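Local coordinates for protein putative phosphoglycolate phosphatase (Lactobacillus delbrueckii, PDB 2HI0) that probably hydrolyses 2-phosphoglycolate as a phosphatase of the haloacid dehalogenase superfamily, and holds a sodium ion in this crystal, at residues A6-M11 and D183-I188; D17-L22 and F39-I44. One frame throughout, in Å; residues are numbered along the deposited sequence.

Contact 1: A6-M11 and D183-I188. With NA (sodium ion), chain C.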
ATOM      1  N   ALA A   6       6.533  -1.639 -18.114  1.00  7.77           N
ATOM      2  CA  ALA A   6       6.214  -2.270 -16.824  1.00  9.57           C
ATOM      3  C   ALA A   6       5.343  -1.348 -15.994  1.00 10.15           C
ATOM      4  O   ALA A   6       5.590  -0.159 -15.947  1.00  7.93           O
ATOM      5  CB  ALA A   6       7.481  -2.660 -16.048  1.00 11.27           C
ATOM      6  N   ALA A   7       4.326  -1.917 -15.335  1.00  9.48           N
ATOM      7  CA  ALA A   7       3.435  -1.164 -14.414  1.00  9.78           C
ATOM      8  C   ALA A   7       3.532  -1.884 -13.089  1.00  9.55           C
ATOM      9  O   ALA A   7       3.270  -3.078 -13.005  1.00 10.45           O
ATOM     10  CB  ALA A   7       1.950  -1.133 -14.918  1.00 10.90           C
ATOM     11  N   ILE A   8       3.975  -1.135 -12.086  1.00  7.01           N
ATOM     12  CA  ILE A   8       4.260  -1.631 -10.742  1.00  9.77           C
ATOM     13  C   ILE A   8       3.218  -0.994  -9.827  1.00 10.98           C
ATOM     14  O   ILE A   8       3.160   0.244  -9.714  1.00 10.21           O
ATOM     15  CB  ILE A   8       5.673  -1.249 -10.304  1.00 11.82           C
ATOM     16  CG1 ILE A   8       6.706  -1.718 -11.311  1.00  8.96           C
ATOM     17  CG2 ILE A   8       5.978  -1.867  -8.932  1.00 10.39           C
ATOM     18  CD1 ILE A   8       8.130  -1.130 -10.973  1.00 14.73           C
ATOM     19  N   PHE A   9       2.390  -1.838  -9.201  1.00 10.17           N
ATOM     20  CA  PHE A   9       1.246  -1.401  -8.410  1.00 10.21           C
ATOM     21  C   PHE A   9       1.491  -1.619  -6.911  1.00 10.84           C
ATOM     22  O   PHE A   9       2.005  -2.662  -6.470  1.00 10.80           O
ATOM     23  CB  PHE A   9      -0.002  -2.216  -8.733  1.00  9.74           C
ATOM     24  CG  PHE A   9      -0.473  -2.086 -10.154  1.00  9.84           C
ATOM     25  CD1 PHE A   9       0.127  -2.801 -11.167  1.00 11.68           C
ATOM     26  CD2 PHE A   9      -1.468  -1.194 -10.474  1.00  8.50           C
ATOM     27  CE1 PHE A   9      -0.310  -2.674 -12.464  1.00  8.75           C
ATOM     28  CE2 PHE A   9      -1.911  -1.092 -11.791  1.00 12.10           C
ATOM     29  CZ  PHE A   9      -1.315  -1.816 -12.761  1.00 11.29           C
ATOM     30  N   ASP A  10       1.071  -0.641  -6.137  1.00 10.47           N
ATOM     31  CA  ASP A  10       0.790  -0.882  -4.696  1.00 10.61           C
ATOM     32  C   ASP A  10      -0.474  -1.778  -4.592  1.00 10.93           C
ATOM     33  O   ASP A  10      -1.209  -1.967  -5.572  1.00 11.66           O
ATOM     34  CB  ASP A  10       0.545   0.436  -3.982  1.00 14.42           C
ATOM     35  CG  ASP A  10       0.501   0.285  -2.471  1.00 17.59           C
ATOM     36  OD1 ASP A  10       1.168  -0.598  -1.885  1.00 17.44           O
ATOM     37  OD2 ASP A  10      -0.255   1.060  -1.872  1.00 29.49           O
HETATM   38  N   MSE A  11      -0.693  -2.406  -3.443  1.00  9.72           N
HETATM   39  CA  MSE A  11      -1.819  -3.312  -3.240  1.00 11.74           C
HETATM   40  C   MSE A  11      -2.992  -2.592  -2.550  1.00 11.85           C
HETATM   41  O   MSE A  11      -4.059  -2.423  -3.181  1.00 10.32           O
HETATM   42  CB  MSE A  11      -1.386  -4.551  -2.450  1.00 12.36           C
HETATM   43  CG  MSE A  11      -2.519  -5.439  -2.081  1.00 11.02           C
HETATM   44 SE   MSE A  11      -1.913  -7.182  -1.571  0.75 12.11          SE
HETATM   45  CE  MSE A  11      -1.686  -8.103  -3.259  1.00 17.36           C
ATOM     46  N   ASP A 183      13.073   4.215 -16.815  1.00 15.67           N
ATOM     47  CA  ASP A 183      12.357   5.257 -17.562  1.00 17.66           C
ATOM     48  C   ASP A 183      11.154   4.687 -18.355  1.00 16.49           C
ATOM     49  O   ASP A 183      10.357   5.450 -18.905  1.00 16.67           O
ATOM     50  CB  ASP A 183      13.337   6.004 -18.492  1.00 20.53           C
ATOM     51  CG  ASP A 183      13.987   5.082 -19.504  1.00 18.66           C
ATOM     52  OD1 ASP A 183      14.939   4.357 -19.126  1.00 38.13           O
ATOM     53  OD2 ASP A 183      13.540   5.070 -20.676  1.00 33.46           O
ATOM     54  N   LYS A 184      11.059   3.350 -18.431  1.00 13.99           N
ATOM     55  CA  LYS A 184       9.932   2.651 -19.051  1.00 12.67           C
ATOM     56  C   LYS A 184       9.072   1.957 -18.002  1.00 11.09           C
ATOM     57  O   LYS A 184       8.272   1.077 -18.345  1.00 10.60           O
ATOM     58  CB  LYS A 184      10.424   1.622 -20.111  1.00 13.90           C
ATOM     59  CG  LYS A 184      10.989   2.257 -21.430  1.00 14.79           C
ATOM     60  CD  LYS A 184       9.858   2.893 -22.298  1.00 16.08           C
ATOM     61  CE  LYS A 184      10.336   3.293 -23.678  1.00 17.77           C
ATOM     62  NZ  LYS A 184       9.378   4.221 -24.391  1.00 15.12           N
ATOM     63  N   CYS A 185       9.263   2.323 -16.734  1.00 10.15           N
ATOM     64  CA  CYS A 185       8.421   1.828 -15.635  1.00  8.73           C
ATOM     65  C   CYS A 185       7.492   2.941 -15.118  1.00 10.37           C
ATOM     66  O   CYS A 185       7.843   4.115 -15.154  1.00  8.78           O
ATOM     67  CB  CYS A 185       9.285   1.348 -14.460  1.00  8.27           C
ATOM     68  SG  CYS A 185      10.263  -0.070 -14.781  1.00 13.03           S
ATOM     69  N   VAL A 186       6.301   2.570 -14.644  1.00  9.64           N
ATOM     70  CA  VAL A 186       5.463   3.505 -13.905  1.00  8.75           C
ATOM     71  C   VAL A 186       4.981   2.814 -12.607  1.00 10.06           C
ATOM     72  O   VAL A 186       4.758   1.612 -12.577  1.00  9.58           O
ATOM     73  CB  VAL A 186       4.281   4.032 -14.781  1.00 10.16           C
ATOM     74  CG1 VAL A 186       3.348   2.890 -15.190  1.00  7.54           C
ATOM     75  CG2 VAL A 186       3.496   5.152 -14.075  1.00  7.63           C
ATOM     76  N   TYR A 187       4.917   3.590 -11.541  1.00  9.29           N
ATOM     77  CA  TYR A 187       4.448   3.091 -10.256  1.00  9.05           C
ATOM     78  C   TYR A 187       3.055   3.670 -10.046  1.00  8.92           C
ATOM     79  O   TYR A 187       2.821   4.845 -10.304  1.00 10.54           O
ATOM     80  CB  TYR A 187       5.393   3.514  -9.117  1.00 11.31           C
ATOM     81  CG  TYR A 187       5.144   2.709  -7.864  1.00 11.11           C
ATOM     82  CD1 TYR A 187       5.747   1.471  -7.626  1.00 19.85           C
ATOM     83  CD2 TYR A 187       4.178   3.136  -6.976  1.00 15.81           C
ATOM     84  CE1 TYR A 187       5.413   0.713  -6.489  1.00 19.19           C
ATOM     85  CE2 TYR A 187       3.857   2.393  -5.845  1.00 19.26           C
ATOM     86  CZ  TYR A 187       4.476   1.190  -5.613  1.00 17.79           C
ATOM     87  OH  TYR A 187       4.102   0.460  -4.483  1.00 18.07           O
ATOM     88  N   ILE A 188       2.142   2.861  -9.547  1.00  9.37           N
ATOM     89  CA  ILE A 188       0.719   3.240  -9.400  1.00  9.23           C
ATOM     90  C   ILE A 188       0.348   3.038  -7.940  1.00 11.32           C
ATOM     91  O   ILE A 188       0.512   1.956  -7.396  1.00 10.05           O
ATOM     92  CB  ILE A 188      -0.188   2.398 -10.256  1.00 10.72           C
ATOM     93  CG1 ILE A 188       0.211   2.462 -11.750  1.00  9.75           C
ATOM     94  CG2 ILE A 188      -1.672   2.797 -10.006  1.00 10.60           C
ATOM     95  CD1 ILE A 188       0.920   1.208 -12.200  1.00 12.78           C
TER
HETATM   96 NA    NA C 240      -1.647   1.845  -0.516  1.00 35.31          NA
HETATM   97  O   HOH W   1       0.357   3.593  -0.094  1.00 22.48           O
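I188 lies alongside F9. I188 CB stands 3.8 Å from F9 CD2, I188 CG1 runs on past F9 CE2, and I188 CD1 ends over the middle of the F9 ring, 3.7 Å from its centroid, in a CH-pi contact. The same methyl reaches back to A7 CB, also at 3.7 Å. With CG1 anti to the carbonyl carbon (chi1 -57°), the second torsion of 104° carries CD1 over the ring. Beneath these groups, strands 6-9 and 185-188 run parallel in direct register, central neighbours in the parallel sheet of the Rossmann-like HAD core; their ladder ends with D10 N giving a nearly straight bond to I188 O (2.9 Å, 173°). On the other face of the sheet, the side chains of Y187 and I8 cross at about a right angle, with I8 CG2 3.6 Å from Y187 CD1 and I8 O over one ring face, toward its rim. Y187 OH packs 3.6 Å from D10 CB and hydrogen-bonds with V132 O and K165 NZ. Just past the strand end, in a DxDxT pattern consistent with HAD motif I, D10 OD2 binds the sodium ion at 2.1 Å; the D12 carbonyl O and D190 OD1 share that ion, and K165 pairs with D10 OD1.

Contact 2: D17-L22 and F39-I44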
ATOM      1  N   ASP A  17      -9.300  -3.830  -2.311  1.00 11.60           N
ATOM      2  CA  ASP A  17     -10.142  -3.107  -1.375  1.00 12.61           C
ATOM      3  C   ASP A  17      -9.970  -3.826  -0.013  1.00  8.72           C
ATOM      4  O   ASP A  17     -10.687  -4.787   0.308  1.00 11.50           O
ATOM      5  CB  ASP A  17     -11.567  -3.175  -1.898  1.00 12.03           C
ATOM      6  CG  ASP A  17     -12.530  -2.336  -1.137  1.00 15.24           C
ATOM      7  OD1 ASP A  17     -12.202  -1.848  -0.032  1.00 11.70           O
ATOM      8  OD2 ASP A  17     -13.637  -2.209  -1.704  1.00 18.83           O
ATOM      9  N   THR A  18      -8.995  -3.354   0.782  1.00  9.54           N
ATOM     10  CA  THR A  18      -8.532  -4.058   2.001  1.00 10.83           C
ATOM     11  C   THR A  18      -8.946  -3.431   3.324  1.00 10.71           C
ATOM     12  O   THR A  18      -8.668  -4.004   4.390  1.00 10.42           O
ATOM     13  CB  THR A  18      -6.972  -4.113   1.998  1.00 12.62           C
ATOM     14  OG1 THR A  18      -6.472  -2.815   1.824  1.00 14.07           O
ATOM     15  CG2 THR A  18      -6.404  -5.003   0.869  1.00 11.55           C
ATOM     16  N   SER A  19      -9.530  -2.210   3.282  1.00  8.94           N
ATOM     17  CA  SER A  19      -9.684  -1.464   4.538  1.00 11.72           C
ATOM     18  C   SER A  19     -10.594  -2.141   5.546  1.00 10.54           C
ATOM     19  O   SER A  19     -10.330  -2.092   6.718  1.00 13.38           O
ATOM     20  CB  SER A  19     -10.173  -0.058   4.241  1.00 11.43           C
ATOM     21  OG  SER A  19     -11.317  -0.043   3.424  1.00 14.00           O
ATOM     22  N   ALA A  20     -11.632  -2.830   5.083  1.00 10.86           N
ATOM     23  CA  ALA A  20     -12.508  -3.519   6.050  1.00 13.03           C
ATOM     24  C   ALA A  20     -11.789  -4.610   6.823  1.00 11.22           C
ATOM     25  O   ALA A  20     -11.903  -4.678   8.054  1.00 11.93           O
ATOM     26  CB  ALA A  20     -13.758  -4.108   5.377  1.00 13.44           C
ATOM     27  N   ASP A  21     -11.042  -5.476   6.126  1.00 12.69           N
ATOM     28  CA  ASP A  21     -10.353  -6.602   6.772  1.00 11.78           C
ATOM     29  C   ASP A  21      -9.227  -6.068   7.654  1.00 11.90           C
ATOM     30  O   ASP A  21      -8.942  -6.603   8.735  1.00 11.80           O
ATOM     31  CB  ASP A  21      -9.809  -7.604   5.734  1.00 14.90           C
ATOM     32  CG  ASP A  21     -10.899  -8.509   5.129  1.00 15.33           C
ATOM     33  OD1 ASP A  21     -12.024  -8.624   5.672  1.00 14.11           O
ATOM     34  OD2 ASP A  21     -10.643  -9.153   4.080  1.00 13.49           O
ATOM     35  N   LEU A  22      -8.579  -4.988   7.211  1.00  9.35           N
ATOM     36  CA  LEU A  22      -7.537  -4.373   8.057  1.00 10.22           C
ATOM     37  C   LEU A  22      -8.105  -3.846   9.403  1.00  8.27           C
ATOM     38  O   LEU A  22      -7.503  -3.983  10.481  1.00 10.86           O
ATOM     39  CB  LEU A  22      -6.813  -3.226   7.306  1.00 12.33           C
ATOM     40  CG  LEU A  22      -5.822  -3.626   6.229  1.00 11.89           C
ATOM     41  CD1 LEU A  22      -5.471  -2.360   5.428  1.00 10.62           C
ATOM     42  CD2 LEU A  22      -4.552  -4.289   6.726  1.00 11.59           C
ATOM     43  N   PHE A  39     -11.976   1.201  16.145  1.00 13.45           N
ATOM     44  CA  PHE A  39     -11.520   1.970  14.974  1.00 13.02           C
ATOM     45  C   PHE A  39     -12.450   1.744  13.790  1.00 13.11           C
ATOM     46  O   PHE A  39     -13.021   0.655  13.634  1.00 14.14           O
ATOM     47  CB  PHE A  39     -10.106   1.616  14.544  1.00 14.12           C
ATOM     48  CG  PHE A  39      -9.047   1.884  15.593  1.00 13.59           C
ATOM     49  CD1 PHE A  39      -8.778   3.178  16.017  1.00 16.81           C
ATOM     50  CD2 PHE A  39      -8.272   0.849  16.094  1.00 16.52           C
ATOM     51  CE1 PHE A  39      -7.759   3.450  16.931  1.00 20.67           C
ATOM     52  CE2 PHE A  39      -7.253   1.089  17.008  1.00 16.18           C
ATOM     53  CZ  PHE A  39      -6.999   2.420  17.432  1.00 20.61           C
ATOM     54  N   THR A  40     -12.591   2.797  12.986  1.00 15.30           N
ATOM     55  CA  THR A  40     -13.416   2.787  11.793  1.00 16.55           C
ATOM     56  C   THR A  40     -12.521   2.525  10.585  1.00 14.60           C
ATOM     57  O   THR A  40     -11.292   2.649  10.655  1.00 13.25           O
ATOM     58  CB  THR A  40     -14.102   4.175  11.583  1.00 16.30           C
ATOM     59  OG1 THR A  40     -13.080   5.157  11.412  1.00 17.72           O
ATOM     60  CG2 THR A  40     -14.990   4.591  12.816  1.00 17.41           C
ATOM     61  N   VAL A  41     -13.141   2.180   9.457  1.00 13.80           N
ATOM     62  CA  VAL A  41     -12.411   2.091   8.180  1.00 16.38           C
ATOM     63  C   VAL A  41     -11.698   3.399   7.836  1.00 14.91           C
ATOM     64  O   VAL A  41     -10.585   3.372   7.303  1.00 15.95           O
ATOM     65  CB  VAL A  41     -13.317   1.679   7.004  1.00 16.56           C
ATOM     66  CG1 VAL A  41     -12.673   2.026   5.678  1.00 22.95           C
ATOM     67  CG2 VAL A  41     -13.714   0.214   7.115  1.00 21.25           C
ATOM     68  N   GLU A  42     -12.305   4.537   8.163  0.50 13.34           N
ATOM     69  CA  GLU A  42     -11.655   5.817   7.887  0.50 12.14           C
ATOM     70  C   GLU A  42     -10.396   5.996   8.750  0.50 13.69           C
ATOM     71  O   GLU A  42      -9.415   6.598   8.302  0.50 14.49           O
ATOM     72  CB  GLU A  42     -12.600   7.021   8.087  0.50 13.08           C
ATOM     73  CG  GLU A  42     -13.701   7.185   7.027  0.50 12.02           C
ATOM     74  CD  GLU A  42     -13.212   7.186   5.561  0.50 18.67           C
ATOM     75  OE1 GLU A  42     -12.636   8.209   5.129  0.50 25.19           O
ATOM     76  OE2 GLU A  42     -13.422   6.171   4.833  0.50 20.15           O
ATOM     77  N   ASP A  43     -10.419   5.476   9.981  1.00 11.72           N
ATOM     78  CA  ASP A  43      -9.244   5.530  10.851  1.00 12.08           C
ATOM     79  C   ASP A  43      -8.132   4.714  10.176  1.00 12.59           C
ATOM     80  O   ASP A  43      -6.967   5.140  10.082  1.00 14.51           O
ATOM     81  CB  ASP A  43      -9.536   4.951  12.240  1.00 12.72           C
ATOM     82  CG  ASP A  43     -10.455   5.821  13.089  1.00 19.92           C
ATOM     83  OD1 ASP A  43     -10.436   7.072  12.956  1.00 15.83           O
ATOM     84  OD2 ASP A  43     -11.163   5.216  13.928  1.00 16.40           O
ATOM     85  N   ILE A  44      -8.495   3.518   9.734  1.00 10.53           N
ATOM     86  CA  ILE A  44      -7.494   2.624   9.143  1.00 11.35           C
ATOM     87  C   ILE A  44      -6.820   3.244   7.910  1.00  9.72           C
ATOM     88  O   ILE A  44      -5.639   3.018   7.665  1.00 10.98           O
ATOM     89  CB  ILE A  44      -8.116   1.201   8.822  1.00 13.09           C
ATOM     90  CG1 ILE A  44      -7.826   0.240   9.976  1.00 12.56           C
ATOM     91  CG2 ILE A  44      -7.646   0.646   7.502  1.00 14.04           C
ATOM     92  CD1 ILE A  44      -8.505   0.619  11.291  1.00 12.52           C
TER
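At the start of the helix that turns V41 and I44 toward S19, D43 OD2 accepts the N-H of T40 at 3.0 Å along an almost straight path (172°), from above the carboxylate plane, while the edge of the F39 ring lies beside the same oxygen. T40 OG1 in turn accepts from D43 N, also at 3.0 Å, so the two residues form a capping box with T40 as N-cap. The box closes the N-terminal end of helix 41-47, whose first turn packs on the first turn of helix 19-32. The closest approach is S19 OG to V41 CG1, a tight 3.3 Å: the hydroxyl sits between the backbone N and carbonyl carbon (chi1 52°), which swings it against the methyl. V41 CG2, the other branch, rests 4.1 Å from A20 CA. An alanine at V41 would remove both branches and would probably open a gap beside S19 and A20, leaving the serine hydroxyl without its apolar neighbour. One turn on, I44 CG2 fills the groove between S19 O (3.9 Å) and L22 CB (4.0 Å). L22 also touches D12 of the metal site. V41 and I44 lean as well on T23 of helix 19-32, and I44 and F39 on L26 of the same helix, while helix 52-63 flanks segment 39-44 through Y62, which F39 and D43 touch.

From the N terminus the chain lays down strand 6-9, then passes through the metal-site loop into residues 17-22 and helix 19-32. A short return brings residues 39-44 back against the start of that helix, closing the loop of contact 2, with 16 residues between its segments. The chain then goes through helices and the core strands 128-133 and 154-158 before 183-188 joins 6-11, so contact 1 closes a loop of 171 intervening residues with contact 2 nested inside it. Their centres lie about 25 Å apart. Contact 1 pairs strand 6-9 with 185-189 in the middle of the core sheet; contact 2 joins helices of what is probably the cap, as in related HAD phosphatases.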